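Local coordinates for NAD-dependent aldehyde dehydrogenase (Sinorhizobium meliloti, PDB 3U4J), which probably oxidises aldehydes to carboxylic acids with NAD or NADP as electron acceptor, as other members of the aldehyde dehydrogenase family do, at residues A[131-134]-A[135-139]. Sequence-based numbering, arbitrary orientation.
Sequences WSYA and AGQAR
Tyr133 and Gln137 lie one turn apart near the C-terminal end of alpha-helix 117-138, where their side chains touch. Four successive i to i+4 backbone hydrogen bonds carry the helix through this region. Ala135 N, Gly136 N and Gln137 N donate in turn to Trp131 O, Ser132 O and Tyr133 O. Ala138 N donates to Ala134 O at 2.8 Å, and this bond is more bent at the hydrogen (142°).

Ala135 packs on Met91 and Phe92 of helix 84-100, while Trp131 and Ala134 meet Pro183 of helix 174-187.

The polar ends reach beyond the helix. Gln137 OE1 accepts a hydrogen bond from Arg482 NE, and NE2 makes a weak one to Gly136 O of the second subunit. Arg139 forms salt bridges to Glu465 and Asp129 of that subunit, so this helix end belongs to a subunit interface.

The side-chain contact is van der Waals. Tyr133 has CG anti to its own N (chi1 173°), which carries the ring along the helix toward Gln137. The Gln137 chain bends at chi2 (-53°), and its amide plane lies 30° from the ring plane. Gln137 CG sits over one ring face at the hydroxyl end, 3.5 Å from Tyr133 CZ and 3.6 Å from Tyr133 OH.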
loop_
_atom_site.group_PDB
_atom_site.type_symbol
_atom_site.label_atom_id
_atom_site.label_comp_id
_atom_site.label_asym_id
_atom_site.label_seq_id
_atom_site.Cartn_x
_atom_site.Cartn_y
_atom_site.Cartn_z
ATOM N N TRP A 131 -4.702 -0.776 -22.020
ATOM C CA TRP A 131 -5.746 0.224 -21.815
ATOM C C TRP A 131 -6.730 -0.340 -20.783
ATOM O O TRP A 131 -7.147 0.388 -19.897
ATOM C CB TRP A 131 -6.462 0.588 -23.141
ATOM C CG TRP A 131 -5.752 1.674 -23.901
ATOM C CD1 TRP A 131 -4.657 1.518 -24.743
ATOM C CD2 TRP A 131 -6.040 3.074 -23.872
ATOM N NE1 TRP A 131 -4.256 2.750 -25.232
ATOM C CE2 TRP A 131 -5.101 3.716 -24.726
ATOM C CE3 TRP A 131 -7.009 3.862 -23.206
ATOM C CZ2 TRP A 131 -5.102 5.096 -24.930
ATOM C CZ3 TRP A 131 -7.007 5.245 -23.415
ATOM C CH2 TRP A 131 -6.053 5.850 -24.262
ATOM N N SER A 132 -7.072 -1.635 -20.864
ATOM C CA SER A 132 -8.021 -2.203 -19.892
ATOM C C SER A 132 -7.475 -2.234 -18.482
ATOM O O SER A 132 -8.185 -1.909 -17.545
ATOM C CB SER A 132 -8.468 -3.623 -20.260
ATOM O OG SER A 132 -9.023 -3.618 -21.557
ATOM N N TYR A 133 -6.235 -2.676 -18.331
ATOM C CA TYR A 133 -5.586 -2.687 -17.021
ATOM C C TYR A 133 -5.594 -1.289 -16.390
ATOM O O TYR A 133 -5.919 -1.120 -15.201
ATOM C CB TYR A 133 -4.131 -3.208 -17.106
ATOM C CG TYR A 133 -3.434 -3.037 -15.765
ATOM C CD1 TYR A 133 -3.450 -4.047 -14.795
ATOM C CD2 TYR A 133 -2.784 -1.840 -15.450
ATOM C CE1 TYR A 133 -2.829 -3.843 -13.554
ATOM C CE2 TYR A 133 -2.181 -1.636 -14.206
ATOM C CZ TYR A 133 -2.213 -2.632 -13.279
ATOM O OH TYR A 133 -1.624 -2.393 -12.060
ATOM N N ALA A 134 -5.195 -0.287 -17.178
ATOM C CA ALA A 134 -5.074 1.098 -16.666
ATOM C C ALA A 134 -6.436 1.658 -16.319
ATOM O O ALA A 134 -6.611 2.324 -15.294
ATOM C CB ALA A 134 -4.379 1.983 -17.726
ATOM N N ALA A 135 -7.424 1.359 -17.164
ATOM C CA ALA A 135 -8.805 1.797 -16.883
ATOM C C ALA A 135 -9.291 1.219 -15.564
ATOM O O ALA A 135 -9.957 1.901 -14.794
ATOM C CB ALA A 135 -9.748 1.390 -18.024
ATOM N N GLY A 136 -8.984 -0.049 -15.311
ATOM C CA GLY A 136 -9.392 -0.699 -14.040
ATOM C C GLY A 136 -8.775 0.006 -12.842
ATOM O O GLY A 136 -9.467 0.291 -11.858
ATOM N N GLN A 137 -7.474 0.309 -12.928
ATOM C CA GLN A 137 -6.742 0.912 -11.815
ATOM C C GLN A 137 -7.036 2.390 -11.607
ATOM O O GLN A 137 -6.955 2.862 -10.474
ATOM C CB GLN A 137 -5.222 0.702 -11.981
ATOM C CG GLN A 137 -4.770 -0.766 -11.751
ATOM C CD GLN A 137 -5.272 -1.283 -10.405
ATOM O OE1 GLN A 137 -4.830 -0.824 -9.360
ATOM N NE2 GLN A 137 -6.232 -2.213 -10.433
ATOM N N ALA A 138 -7.370 3.096 -12.687
ATOM C CA ALA A 138 -7.574 4.540 -12.659
ATOM C C ALA A 138 -8.619 4.955 -11.633
ATOM O O ALA A 138 -8.464 5.986 -10.989
ATOM C CB ALA A 138 -7.952 5.100 -14.071
ATOM N N ARG A 139 -9.658 4.147 -11.452
ATOM C CA ARG A 139 -10.712 4.531 -10.503
ATOM C C ARG A 139 -10.371 4.256 -9.022
ATOM O O ARG A 139 -11.017 4.790 -8.118
ATOM C CB ARG A 139 -12.054 3.921 -10.920
ATOM C CG ARG A 139 -12.169 2.414 -10.761
ATOM C CD ARG A 139 -13.525 1.983 -11.294
ATOM N NE ARG A 139 -14.608 2.455 -10.442
ATOM C CZ ARG A 139 -15.877 2.117 -10.623
ATOM N NH1 ARG A 139 -16.205 1.339 -11.653
ATOM N NH2 ARG A 139 -16.811 2.547 -9.785
#